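Local coordinates for nucleosome assembly protein 1, putative (Plasmodium falciparum, PDB 3FS3) that probably binds histones and acts as a histone chaperone in nucleosome assembly, at residues I90-K93 and R94-A97; V128-D131 and H132-E135; A165-P168 and F169-N172; Q262-M265 and I266-D270. One frame throughout, in Å; residues are numbered along the deposited sequence.

Contact 1. Residues I90-K93 and R94-A97; sequences IYDK and RREA
The Tyr91 ring and the Arg94 guanidinium run side by side in the same direction, their planes only 24° apart, with NH1 of Arg94 lying obliquely 3.6 Å from CD1 of Tyr91. One residue further on, the second flat pair is polar: a face of the Arg95 guanidinium lies above the carbonyl O of Asp92, offset toward the rim of the group, while its NH1 forms a salt bridge with Asp92 OD1 at 3.5 Å, a long one. Three residues apart, Asp92 and Arg95 suit this i, i+3 pairing. With CG of Arg95 anti to its backbone N (chi1 -175°) and a bend at chi3, the guanidinium is brought alongside the carboxylate, the two planes being 34° apart.

Beneath them runs regular alpha-helical bonding, as from Arg95 N to Tyr91 O (3.0 Å) and from Ala97 N to Lys93 O (2.9 Å); the bond from Arg94 N to Ile90 O is weak.

These residues lie near the C-terminal end of the long helix 49-99. Tyr91 packs on Ile282 and Pro283 of helix 260-289, and Arg94 reaches the same helix, its NH2 bonded to Ile282 O. The second subunit meets the helix too: its Tyr65 packs on Tyr91 and its Glu64 forms a salt bridge with Lys93, so this turn joins the long helix both to helix 260-289 and to the dimer partner.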
ATOM      1  N   ILE A  90     -23.697  -6.482  -7.143  1.00 24.06           N
ATOM      2  CA  ILE A  90     -23.958  -6.501  -5.713  1.00 25.85           C
ATOM      3  C   ILE A  90     -24.213  -5.084  -5.216  1.00 24.68           C
ATOM      4  O   ILE A  90     -25.044  -4.875  -4.334  1.00 25.50           O
ATOM      5  CB  ILE A  90     -22.787  -7.150  -4.954  1.00 25.41           C
ATOM      6  CG1 ILE A  90     -22.571  -8.572  -5.494  1.00 27.71           C
ATOM      7  CG2 ILE A  90     -23.099  -7.221  -3.464  1.00 20.20           C
ATOM      8  CD1 ILE A  90     -21.424  -9.329  -4.844  1.00 29.56           C
ATOM      9  N   TYR A  91     -23.519  -4.107  -5.796  1.00 24.65           N
ATOM     10  CA  TYR A  91     -23.715  -2.717  -5.394  1.00 27.87           C
ATOM     11  C   TYR A  91     -25.068  -2.214  -5.893  1.00 28.41           C
ATOM     12  O   TYR A  91     -25.779  -1.510  -5.173  1.00 27.55           O
ATOM     13  CB  TYR A  91     -22.597  -1.814  -5.942  1.00 22.91           C
ATOM     14  CG  TYR A  91     -21.216  -2.123  -5.397  1.00 26.90           C
ATOM     15  CD1 TYR A  91     -21.045  -2.536  -4.073  1.00 25.71           C
ATOM     16  CD2 TYR A  91     -20.078  -1.974  -6.192  1.00 23.51           C
ATOM     17  CE1 TYR A  91     -19.779  -2.792  -3.555  1.00 26.44           C
ATOM     18  CE2 TYR A  91     -18.803  -2.230  -5.683  1.00 24.42           C
ATOM     19  CZ  TYR A  91     -18.664  -2.639  -4.363  1.00 30.27           C
ATOM     20  OH  TYR A  91     -17.415  -2.914  -3.848  1.00 34.64           O
ATOM     21  N   ASP A  92     -25.424  -2.579  -7.123  1.00 29.16           N
ATOM     22  CA  ASP A  92     -26.694  -2.146  -7.695  1.00 30.77           C
ATOM     23  C   ASP A  92     -27.885  -2.721  -6.945  1.00 31.00           C
ATOM     24  O   ASP A  92     -28.939  -2.084  -6.875  1.00 30.01           O
ATOM     25  CB  ASP A  92     -26.797  -2.541  -9.171  1.00 37.99           C
ATOM     26  CG  ASP A  92     -25.692  -1.944 -10.010  1.00 44.73           C
ATOM     27  OD1 ASP A  92     -25.321  -0.775  -9.757  1.00 52.12           O
ATOM     28  OD2 ASP A  92     -25.204  -2.636 -10.929  1.00 48.47           O
ATOM     29  N   LYS A  93     -27.731  -3.925  -6.400  1.00 26.93           N
ATOM     30  CA  LYS A  93     -28.826  -4.537  -5.658  1.00 28.82           C
ATOM     31  C   LYS A  93     -29.053  -3.756  -4.374  1.00 24.97           C
ATOM     32  O   LYS A  93     -30.185  -3.508  -3.971  1.00 27.19           O
ATOM     33  CB  LYS A  93     -28.525  -6.012  -5.349  1.00 27.80           C
ATOM     34  CG  LYS A  93     -28.780  -6.931  -6.540  1.00 30.82           C
ATOM     35  CD  LYS A  93     -28.643  -8.421  -6.195  1.00 30.37           C
ATOM     36  CE  LYS A  93     -27.202  -8.821  -5.895  1.00 35.62           C
ATOM     37  NZ  LYS A  93     -27.042 -10.303  -5.693  1.00 26.53           N
ATOM     38  N   ARG A  94     -27.965  -3.357  -3.738  1.00 24.01           N
ATOM     39  CA  ARG A  94     -28.058  -2.587  -2.508  1.00 23.03           C
ATOM     40  C   ARG A  94     -28.759  -1.257  -2.796  1.00 23.74           C
ATOM     41  O   ARG A  94     -29.675  -0.866  -2.080  1.00 24.16           O
ATOM     42  CB  ARG A  94     -26.657  -2.350  -1.959  1.00 24.17           C
ATOM     43  CG  ARG A  94     -26.541  -1.176  -1.022  1.00 26.79           C
ATOM     44  CD  ARG A  94     -25.222  -0.489  -1.268  1.00 27.37           C
ATOM     45  NE  ARG A  94     -24.137  -1.142  -0.572  1.00 23.02           N
ATOM     46  CZ  ARG A  94     -22.851  -0.958  -0.844  1.00 26.25           C
ATOM     47  NH1 ARG A  94     -22.481  -0.135  -1.818  1.00 23.21           N
ATOM     48  NH2 ARG A  94     -21.933  -1.588  -0.121  1.00 23.70           N
ATOM     49  N   ARG A  95     -28.339  -0.574  -3.859  1.00 22.69           N
ATOM     50  CA  ARG A  95     -28.937   0.706  -4.222  1.00 23.54           C
ATOM     51  C   ARG A  95     -30.439   0.522  -4.435  1.00 26.73           C
ATOM     52  O   ARG A  95     -31.264   1.265  -3.884  1.00 20.30           O
ATOM     53  CB  ARG A  95     -28.301   1.238  -5.510  1.00 24.03           C
ATOM     54  CG  ARG A  95     -28.767   2.622  -5.926  1.00 28.16           C
ATOM     55  CD  ARG A  95     -28.600   2.790  -7.424  1.00 41.13           C
ATOM     56  NE  ARG A  95     -29.539   1.940  -8.153  1.00 51.29           N
ATOM     57  CZ  ARG A  95     -29.255   1.293  -9.281  1.00 55.73           C
ATOM     58  NH1 ARG A  95     -28.045   1.391  -9.824  1.00 55.14           N
ATOM     59  NH2 ARG A  95     -30.181   0.545  -9.865  1.00 56.96           N
ATOM     60  N   GLU A  96     -30.770  -0.486  -5.237  1.00 24.86           N
ATOM     61  CA  GLU A  96     -32.146  -0.818  -5.575  1.00 27.58           C
ATOM     62  C   GLU A  96     -32.993  -1.029  -4.326  1.00 27.91           C
ATOM     63  O   GLU A  96     -34.096  -0.498  -4.222  1.00 27.54           O
ATOM     64  CB  GLU A  96     -32.163  -2.077  -6.453  1.00 27.31           C
ATOM     65  CG  GLU A  96     -33.540  -2.593  -6.813  1.00 39.60           C
ATOM     66  CD  GLU A  96     -34.377  -1.586  -7.589  1.00 44.80           C
ATOM     67  OE1 GLU A  96     -33.869  -1.016  -8.584  1.00 45.41           O
ATOM     68  OE2 GLU A  96     -35.549  -1.376  -7.204  1.00 43.41           O
ATOM     69  N   ALA A  97     -32.472  -1.806  -3.381  1.00 23.27           N
ATOM     70  CA  ALA A  97     -33.195  -2.072  -2.148  1.00 27.00           C
ATOM     71  C   ALA A  97     -33.294  -0.804  -1.298  1.00 28.07           C
ATOM     72  O   ALA A  97     -34.301  -0.578  -0.635  1.00 29.64           O
ATOM     73  CB  ALA A  97     -32.494  -3.176  -1.361  1.00 23.93           C
TER

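Contact 2. Residues V128-D131 and H132-E135; sequences VIED and HDEE
Glu130 and Asp133 exchange bonds at close quarters: Glu130 N donates to Asp133 OD2 at 2.8 Å, and Asp133 N returns a bond to Glu130 O, also at 2.8 Å. The carboxylate oxygen is met on its anti side, 23° out of the carboxylate plane, whereas the returning N-H comes from above the carbonyl plane of Glu130. Next to this, CB of Glu130 lies over one face of the His132 ring, 3.6 Å from the centroid, a CH-pi contact. A chi1 of 42° sets CG of His132 between the backbone N and the carbonyl carbon, which turns the imidazole back beside Glu130. Its NE2 is held by Asp235 O.

The reciprocal bonding between Glu130 and Asp133 resembles a capping box where the chain turns into helix 131-137, although here the first residue offers its backbone O. Aspartate suits the third position beyond Glu130 because its short side chain can fold back to the N-H of Glu130. Asp133 is buried, and its carboxylate has further donors: Ser236 OG for OD1 and Phe237 N for OD2. Ile129 is buried too, resting on Leu119 and Arg120 of helix 114-120, with CG2 4.2 Å from CB of Asp133.

The other side is looser. Glu134 N bonds to Asp131 O at 3.3 Å and only weakly to Glu130 O, while OE2 of Glu134 turns to a salt bridge with Arg120. Asp131 is exposed; its OD2 stands 4.9 Å from Glu134 OE1, two like charges near each other but not in contact.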
ATOM      1  N   VAL A 128     -14.338  14.606   8.846  1.00 30.00           N
ATOM      2  CA  VAL A 128     -14.617  15.718   7.948  1.00 29.12           C
ATOM      3  C   VAL A 128     -16.111  16.010   7.793  1.00 31.76           C
ATOM      4  O   VAL A 128     -16.506  16.832   6.964  1.00 31.81           O
ATOM      5  CB  VAL A 128     -13.977  15.494   6.559  1.00 31.15           C
ATOM      6  CG1 VAL A 128     -12.463  15.540   6.686  1.00 28.90           C
ATOM      7  CG2 VAL A 128     -14.414  14.153   5.973  1.00 28.32           C
ATOM      8  N   ILE A 129     -16.938  15.352   8.608  1.00 33.68           N
ATOM      9  CA  ILE A 129     -18.384  15.556   8.557  1.00 29.75           C
ATOM     10  C   ILE A 129     -18.846  16.376   9.739  1.00 32.63           C
ATOM     11  O   ILE A 129     -18.705  15.951  10.891  1.00 30.68           O
ATOM     12  CB  ILE A 129     -19.172  14.228   8.587  1.00 31.91           C
ATOM     13  CG1 ILE A 129     -18.806  13.364   7.379  1.00 31.32           C
ATOM     14  CG2 ILE A 129     -20.677  14.513   8.579  1.00 29.47           C
ATOM     15  CD1 ILE A 129     -19.491  12.012   7.380  1.00 35.01           C
ATOM     16  N   GLU A 130     -19.417  17.543   9.447  1.00 32.77           N
ATOM     17  CA  GLU A 130     -19.909  18.430  10.491  1.00 34.45           C
ATOM     18  C   GLU A 130     -21.415  18.282  10.699  1.00 37.01           C
ATOM     19  O   GLU A 130     -22.134  17.737   9.860  1.00 37.16           O
ATOM     20  CB  GLU A 130     -19.589  19.894  10.153  1.00 31.11           C
ATOM     21  CG  GLU A 130     -18.113  20.195   9.933  1.00 34.15           C
ATOM     22  CD  GLU A 130     -17.233  19.641  11.042  1.00 34.27           C
ATOM     23  OE1 GLU A 130     -17.645  19.703  12.225  1.00 31.23           O
ATOM     24  OE2 GLU A 130     -16.126  19.155  10.729  1.00 33.38           O
ATOM     25  N   ASP A 131     -21.883  18.792  11.826  1.00 37.07           N
ATOM     26  CA  ASP A 131     -23.287  18.732  12.174  1.00 40.44           C
ATOM     27  C   ASP A 131     -24.173  19.340  11.079  1.00 39.30           C
ATOM     28  O   ASP A 131     -25.240  18.808  10.773  1.00 35.34           O
ATOM     29  CB  ASP A 131     -23.489  19.445  13.513  1.00 44.17           C
ATOM     30  CG  ASP A 131     -22.505  18.960  14.574  1.00 48.87           C
ATOM     31  OD1 ASP A 131     -21.280  19.114  14.365  1.00 50.46           O
ATOM     32  OD2 ASP A 131     -22.951  18.420  15.610  1.00 50.76           O
ATOM     33  N   HIS A 132     -23.730  20.443  10.479  1.00 36.98           N
ATOM     34  CA  HIS A 132     -24.519  21.066   9.422  1.00 36.14           C
ATOM     35  C   HIS A 132     -24.482  20.244   8.137  1.00 34.31           C
ATOM     36  O   HIS A 132     -25.358  20.369   7.296  1.00 33.57           O
ATOM     37  CB  HIS A 132     -24.048  22.502   9.145  1.00 36.40           C
ATOM     38  CG  HIS A 132     -22.559  22.673   9.128  1.00 37.53           C
ATOM     39  ND1 HIS A 132     -21.802  22.716  10.279  1.00 38.83           N
ATOM     40  CD2 HIS A 132     -21.695  22.860   8.103  1.00 38.19           C
ATOM     41  CE1 HIS A 132     -20.536  22.928   9.965  1.00 36.90           C
ATOM     42  NE2 HIS A 132     -20.443  23.020   8.651  1.00 36.28           N
ATOM     43  N   ASP A 133     -23.474  19.395   7.984  1.00 34.39           N
ATOM     44  CA  ASP A 133     -23.400  18.576   6.787  1.00 33.36           C
ATOM     45  C   ASP A 133     -24.439  17.458   6.822  1.00 33.86           C
ATOM     46  O   ASP A 133     -24.866  16.965   5.780  1.00 33.45           O
ATOM     47  CB  ASP A 133     -22.015  17.943   6.642  1.00 34.33           C
ATOM     48  CG  ASP A 133     -20.923  18.964   6.393  1.00 35.37           C
ATOM     49  OD1 ASP A 133     -21.156  19.919   5.615  1.00 27.23           O
ATOM     50  OD2 ASP A 133     -19.825  18.790   6.965  1.00 34.55           O
ATOM     51  N   GLU A 134     -24.853  17.066   8.021  1.00 30.53           N
ATOM     52  CA  GLU A 134     -25.804  15.969   8.174  1.00 31.81           C
ATOM     53  C   GLU A 134     -27.178  16.166   7.532  1.00 28.43           C
ATOM     54  O   GLU A 134     -27.758  15.215   7.000  1.00 24.31           O
ATOM     55  CB  GLU A 134     -25.945  15.617   9.663  1.00 33.92           C
ATOM     56  CG  GLU A 134     -24.598  15.272  10.306  1.00 40.87           C
ATOM     57  CD  GLU A 134     -24.721  14.757  11.727  1.00 47.04           C
ATOM     58  OE1 GLU A 134     -25.335  15.451  12.562  1.00 52.51           O
ATOM     59  OE2 GLU A 134     -24.198  13.660  12.011  1.00 50.99           O
ATOM     60  N   GLU A 135     -27.703  17.384   7.567  1.00 26.52           N
ATOM     61  CA  GLU A 135     -29.010  17.620   6.968  1.00 30.80           C
ATOM     62  C   GLU A 135     -28.934  17.482   5.456  1.00 27.19           C
ATOM     63  O   GLU A 135     -29.947  17.266   4.795  1.00 27.81           O
ATOM     64  CB  GLU A 135     -29.568  18.997   7.364  1.00 35.18           C
ATOM     65  CG  GLU A 135     -28.701  20.192   7.040  1.00 44.92           C
ATOM     66  CD  GLU A 135     -29.227  21.466   7.691  1.00 53.74           C
ATOM     67  OE1 GLU A 135     -29.385  21.478   8.935  1.00 59.26           O
ATOM     68  OE2 GLU A 135     -29.485  22.453   6.968  1.00 53.84           O
TER

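Contact 3. Residues A165-P168 and F169-N172; sequences ATNP and FFSN
Asn167 and Phe169 meet in the loop joining antiparallel strands 158-164 and 174-181, where an Asx turn leads the second segment round. Phe169 comes first, its N donating to Asn167 OD1 at 2.7 Å in the carbonyl plane. Its ring edge is turned to that oxygen, and its CE2 packs 3.9 Å from Pro168 CG. Proline suits the site beside it because its compact apolar ring can lie alongside the phenyl group. Phe169 also packs on Glu135 and Ile136 of helix 131-137.

At Phe170 the backbone N adds a second, straighter bond to Asn167 OD1, 2.9 Å long with an N-H...acceptor angle of 166°. One carboxamide oxygen is thus gripped by two successive N-H groups, and asparagine fits because its other end can donate as well. With chi1 at 71°, CG of Asn167 is tucked over its own backbone, which turns the amide toward the N-H groups that follow. The Phe170 ring stands almost perpendicular to that amide, the planes 81° apart, with OD1 over one face toward the rim; the ring also packs edge-to-face with Phe164. Water 2 accepts from Asn167 N and probably links it to Phe170 O.

Beyond Ser171, the side chain of Asn172 bonds to Val199 O and Asp201 N, while its carbonyl O lies 2.7 Å from water 1, a likely donor, and in the plane of the Phe170 ring, at its edge. Asn167 ND2 donates to Ala165 O at 3.1 Å, approaching the carbonyl almost head-on.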
ATOM      1  N   ALA A 165     -30.849  12.673  -3.789  1.00 26.39           N
ATOM      2  CA  ALA A 165     -32.252  12.772  -4.143  1.00 24.31           C
ATOM      3  C   ALA A 165     -32.523  14.266  -4.253  1.00 24.10           C
ATOM      4  O   ALA A 165     -31.719  15.083  -3.800  1.00 22.81           O
ATOM      5  CB  ALA A 165     -33.118  12.160  -3.047  1.00 24.87           C
ATOM      6  N   THR A 166     -33.637  14.622  -4.877  1.00 26.22           N
ATOM      7  CA  THR A 166     -34.025  16.014  -5.008  1.00 24.26           C
ATOM      8  C   THR A 166     -33.909  16.553  -3.596  1.00 26.47           C
ATOM      9  O   THR A 166     -34.357  15.908  -2.647  1.00 25.15           O
ATOM     10  CB  THR A 166     -35.477  16.130  -5.470  1.00 30.26           C
ATOM     11  OG1 THR A 166     -35.605  15.499  -6.750  1.00 30.29           O
ATOM     12  CG2 THR A 166     -35.898  17.596  -5.561  1.00 27.25           C
ATOM     13  N   ASN A 167     -33.306  17.727  -3.455  1.00 22.83           N
ATOM     14  CA  ASN A 167     -33.089  18.286  -2.137  1.00 24.54           C
ATOM     15  C   ASN A 167     -33.099  19.815  -2.186  1.00 23.16           C
ATOM     16  O   ASN A 167     -32.903  20.409  -3.235  1.00 17.07           O
ATOM     17  CB  ASN A 167     -31.755  17.759  -1.603  1.00 19.41           C
ATOM     18  CG  ASN A 167     -30.575  18.354  -2.331  1.00 22.70           C
ATOM     19  OD1 ASN A 167     -30.216  19.504  -2.094  1.00 23.33           O
ATOM     20  ND2 ASN A 167     -29.975  17.585  -3.242  1.00 16.72           N
ATOM     21  N   PRO A 168     -33.324  20.466  -1.035  1.00 24.45           N
ATOM     22  CA  PRO A 168     -33.370  21.929  -0.948  1.00 24.75           C
ATOM     23  C   PRO A 168     -32.029  22.646  -0.842  1.00 24.89           C
ATOM     24  O   PRO A 168     -31.984  23.864  -0.651  1.00 27.02           O
ATOM     25  CB  PRO A 168     -34.253  22.158   0.279  1.00 25.13           C
ATOM     26  CG  PRO A 168     -33.826  21.029   1.184  1.00 21.00           C
ATOM     27  CD  PRO A 168     -33.729  19.843   0.240  1.00 23.04           C
ATOM     28  N   PHE A 169     -30.937  21.906  -0.989  1.00 23.14           N
ATOM     29  CA  PHE A 169     -29.609  22.498  -0.863  1.00 23.81           C
ATOM     30  C   PHE A 169     -28.931  22.814  -2.190  1.00 25.32           C
ATOM     31  O   PHE A 169     -28.373  23.897  -2.362  1.00 25.35           O
ATOM     32  CB  PHE A 169     -28.737  21.577  -0.016  1.00 24.00           C
ATOM     33  CG  PHE A 169     -29.247  21.408   1.376  1.00 21.55           C
ATOM     34  CD1 PHE A 169     -29.052  22.412   2.327  1.00 23.99           C
ATOM     35  CD2 PHE A 169     -29.969  20.277   1.728  1.00 23.05           C
ATOM     36  CE1 PHE A 169     -29.577  22.293   3.616  1.00 23.15           C
ATOM     37  CE2 PHE A 169     -30.499  20.145   3.015  1.00 28.51           C
ATOM     38  CZ  PHE A 169     -30.300  21.160   3.962  1.00 25.30           C
ATOM     39  N   PHE A 170     -28.965  21.868  -3.124  1.00 24.08           N
ATOM     40  CA  PHE A 170     -28.379  22.089  -4.436  1.00 23.01           C
ATOM     41  C   PHE A 170     -29.162  21.297  -5.465  1.00 22.63           C
ATOM     42  O   PHE A 170     -29.843  20.334  -5.118  1.00 22.07           O
ATOM     43  CB  PHE A 170     -26.887  21.711  -4.454  1.00 24.26           C
ATOM     44  CG  PHE A 170     -26.591  20.321  -3.972  1.00 25.92           C
ATOM     45  CD1 PHE A 170     -26.966  19.211  -4.723  1.00 23.90           C
ATOM     46  CD2 PHE A 170     -25.891  20.124  -2.778  1.00 27.55           C
ATOM     47  CE1 PHE A 170     -26.645  17.925  -4.296  1.00 24.05           C
ATOM     48  CE2 PHE A 170     -25.565  18.840  -2.340  1.00 23.61           C
ATOM     49  CZ  PHE A 170     -25.943  17.739  -3.104  1.00 26.73           C
ATOM     50  N   SER A 171     -29.079  21.711  -6.724  1.00 20.33           N
ATOM     51  CA  SER A 171     -29.824  21.049  -7.792  1.00 25.49           C
ATOM     52  C   SER A 171     -29.159  19.803  -8.374  1.00 23.46           C
ATOM     53  O   SER A 171     -29.838  18.951  -8.936  1.00 26.14           O
ATOM     54  CB  SER A 171     -30.096  22.046  -8.925  1.00 24.10           C
ATOM     55  OG  SER A 171     -28.881  22.585  -9.427  1.00 21.36           O
ATOM     56  N   ASN A 172     -27.840  19.705  -8.242  1.00 24.86           N
ATOM     57  CA  ASN A 172     -27.085  18.568  -8.778  1.00 22.59           C
ATOM     58  C   ASN A 172     -27.696  17.250  -8.335  1.00 24.76           C
ATOM     59  O   ASN A 172     -27.945  17.042  -7.143  1.00 21.01           O
ATOM     60  CB  ASN A 172     -25.630  18.601  -8.298  1.00 19.24           C
ATOM     61  CG  ASN A 172     -24.993  19.960  -8.452  1.00 23.18           C
ATOM     62  OD1 ASN A 172     -25.289  20.884  -7.694  1.00 27.21           O
ATOM     63  ND2 ASN A 172     -24.120  20.098  -9.442  1.00 17.79           N
TER
HETATM   64  O   HOH W   1     -30.492  16.413  -6.389  1.00 19.56           O
HETATM   65  O   HOH W   2     -31.762  18.678  -5.833  1.00 23.73           O

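Contact 4. Residues Q262-M265 and I266-D270; sequences QLEM and IIEGD
Glu268 N donates to Glu264 O at 2.8 Å, nearly in line with the carbonyl bond, and its neighbours repeat the i to i+4 pattern of an alpha helix. Ile267 N reaches Leu263 O at 3.0 Å with an N-H...acceptor angle of 171°, while Ile266 N to Gln262 O and Gly269 N to Met265 O are each 3.1 Å. Gly269, with no side chain, takes part through this backbone N.

The side chains of Glu264 and Glu268 follow the same one-turn spacing and run side by side, their carboxylate planes 71° apart. These like charges would be expected to repel; their very close approach in the model is doubtful. Both are exposed, a setting in which water can screen acidic groups.

Next round the helix, CD2 of Leu263 meets CD1 of Ile267 at 3.4 Å, a tight apolar contact between branched side chains. With chi2 of Ile267 at 59°, CD1 folds back toward the preceding turn. Met265 bends at chi2, which lays its flexible thioether beside the next residue, with SD 4.1 Å from CG1 of Ile266.

This is an exposed part of helix 260-289 near its N-terminal end. Ile266 and Ile267 lean on His244 of a preceding loop. Asp270 packs on Phe240 and joins the helix to strand 174-181, through a salt bridge with Lys177 and a hydrogen bond to Tyr179 OH.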
ATOM      1  N   GLN A 262       1.121  23.572   3.131  1.00 49.14           N
ATOM      2  CA  GLN A 262      -0.314  23.792   3.172  1.00 50.49           C
ATOM      3  C   GLN A 262      -0.995  22.927   2.113  1.00 49.22           C
ATOM      4  O   GLN A 262      -1.906  22.163   2.424  1.00 44.33           O
ATOM      5  CB  GLN A 262      -0.622  25.271   2.933  1.00 55.06           C
ATOM      6  CG  GLN A 262      -0.233  26.175   4.100  1.00 64.82           C
ATOM      7  CD  GLN A 262       0.101  27.601   3.670  1.00 71.27           C
ATOM      8  OE1 GLN A 262      -0.630  28.220   2.894  1.00 75.42           O
ATOM      9  NE2 GLN A 262       1.209  28.128   4.186  1.00 73.24           N
ATOM     10  N   LEU A 263      -0.536  23.036   0.866  1.00 49.44           N
ATOM     11  CA  LEU A 263      -1.112  22.259  -0.224  1.00 50.12           C
ATOM     12  C   LEU A 263      -0.945  20.761  -0.032  1.00 51.13           C
ATOM     13  O   LEU A 263      -1.867  19.987  -0.300  1.00 50.95           O
ATOM     14  CB  LEU A 263      -0.500  22.664  -1.568  1.00 53.02           C
ATOM     15  CG  LEU A 263      -1.393  23.506  -2.490  1.00 58.91           C
ATOM     16  CD1 LEU A 263      -0.769  23.564  -3.882  1.00 58.31           C
ATOM     17  CD2 LEU A 263      -2.792  22.892  -2.570  1.00 58.40           C
ATOM     18  N   GLU A 264       0.233  20.344   0.419  1.00 49.27           N
ATOM     19  CA  GLU A 264       0.472  18.924   0.639  1.00 48.17           C
ATOM     20  C   GLU A 264      -0.528  18.374   1.646  1.00 45.27           C
ATOM     21  O   GLU A 264      -1.208  17.390   1.378  1.00 42.05           O
ATOM     22  CB  GLU A 264       1.903  18.686   1.132  1.00 47.76           C
ATOM     23  CG  GLU A 264       2.144  17.277   1.655  1.00 50.28           C
ATOM     24  CD  GLU A 264       3.604  16.860   1.592  1.00 49.74           C
ATOM     25  OE1 GLU A 264       4.488  17.740   1.643  1.00 49.89           O
ATOM     26  OE2 GLU A 264       3.870  15.644   1.502  1.00 50.57           O
ATOM     27  N   MET A 265      -0.619  19.030   2.798  1.00 46.60           N
ATOM     28  CA  MET A 265      -1.533  18.614   3.861  1.00 49.19           C
ATOM     29  C   MET A 265      -2.975  18.473   3.365  1.00 49.63           C
ATOM     30  O   MET A 265      -3.636  17.469   3.647  1.00 49.42           O
ATOM     31  CB  MET A 265      -1.459  19.614   5.027  1.00 52.50           C
ATOM     32  CG  MET A 265      -2.408  19.334   6.189  1.00 56.55           C
ATOM     33  SD  MET A 265      -4.080  19.955   5.886  1.00 64.71           S
ATOM     34  CE  MET A 265      -4.783  19.862   7.497  1.00 64.43           C
ATOM     35  N   ILE A 266      -3.457  19.466   2.623  1.00 47.20           N
ATOM     36  CA  ILE A 266      -4.820  19.427   2.108  1.00 47.46           C
ATOM     37  C   ILE A 266      -5.036  18.277   1.127  1.00 48.72           C
ATOM     38  O   ILE A 266      -5.976  17.490   1.283  1.00 49.17           O
ATOM     39  CB  ILE A 266      -5.200  20.769   1.438  1.00 47.61           C
ATOM     40  CG1 ILE A 266      -5.252  21.864   2.509  1.00 47.42           C
ATOM     41  CG2 ILE A 266      -6.551  20.646   0.730  1.00 43.35           C
ATOM     42  CD1 ILE A 266      -5.672  23.218   2.001  1.00 49.90           C
ATOM     43  N   ILE A 267      -4.170  18.178   0.123  1.00 47.98           N
ATOM     44  CA  ILE A 267      -4.269  17.111  -0.866  1.00 47.09           C
ATOM     45  C   ILE A 267      -4.186  15.738  -0.198  1.00 50.11           C
ATOM     46  O   ILE A 267      -4.939  14.828  -0.549  1.00 50.88           O
ATOM     47  CB  ILE A 267      -3.145  17.220  -1.939  1.00 45.67           C
ATOM     48  CG1 ILE A 267      -3.526  18.256  -3.005  1.00 43.93           C
ATOM     49  CG2 ILE A 267      -2.931  15.875  -2.621  1.00 42.36           C
ATOM     50  CD1 ILE A 267      -3.763  19.650  -2.480  1.00 45.68           C
ATOM     51  N   GLU A 268      -3.273  15.596   0.762  1.00 50.02           N
ATOM     52  CA  GLU A 268      -3.090  14.333   1.472  1.00 52.19           C
ATOM     53  C   GLU A 268      -4.350  13.880   2.199  1.00 50.26           C
ATOM     54  O   GLU A 268      -4.775  12.735   2.060  1.00 50.63           O
ATOM     55  CB  GLU A 268      -1.954  14.441   2.496  1.00 57.48           C
ATOM     56  CG  GLU A 268      -0.584  13.991   2.002  1.00 64.47           C
ATOM     57  CD  GLU A 268       0.478  14.077   3.095  1.00 69.37           C
ATOM     58  OE1 GLU A 268       0.298  13.438   4.153  1.00 71.59           O
ATOM     59  OE2 GLU A 268       1.491  14.782   2.900  1.00 70.50           O
ATOM     60  N   GLY A 269      -4.930  14.782   2.984  1.00 47.87           N
ATOM     61  CA  GLY A 269      -6.126  14.452   3.736  1.00 46.04           C
ATOM     62  C   GLY A 269      -7.313  14.124   2.855  1.00 45.67           C
ATOM     63  O   GLY A 269      -8.130  13.260   3.183  1.00 44.11           O
ATOM     64  N   ASP A 270      -7.401  14.821   1.729  1.00 43.94           N
ATOM     65  CA  ASP A 270      -8.482  14.637   0.776  1.00 39.56           C
ATOM     66  C   ASP A 270      -8.385  13.274   0.113  1.00 40.48           C
ATOM     67  O   ASP A 270      -9.387  12.576  -0.052  1.00 39.62           O
ATOM     68  CB  ASP A 270      -8.420  15.743  -0.279  1.00 41.89           C
ATOM     69  CG  ASP A 270      -9.521  15.638  -1.301  1.00 41.76           C
ATOM     70  OD1 ASP A 270      -9.446  14.733  -2.154  1.00 40.62           O
ATOM     71  OD2 ASP A 270     -10.462  16.460  -1.247  1.00 44.09           O
TER

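How the contacts relate
All four contacts are local and follow in series along the chain; none nests within or crosses another. Contact 1 comes first, on the long helix 49-99, where it meets helix 260-289 and the second subunit. Contact 2 closes the turn from the loop after helix 123-126 into helix 131-137. Contact 3 then shapes the loop between strands 158-164 and 174-181, and it touches contact 2, with Glu135 packed on Phe169. Contact 4, on helix 260-289, lies across the chain's centre from contact 1, their centres about 33 Å apart. That last helix thus ties the four-stranded antiparallel sheet, near contact 4, to the long helix at contact 1.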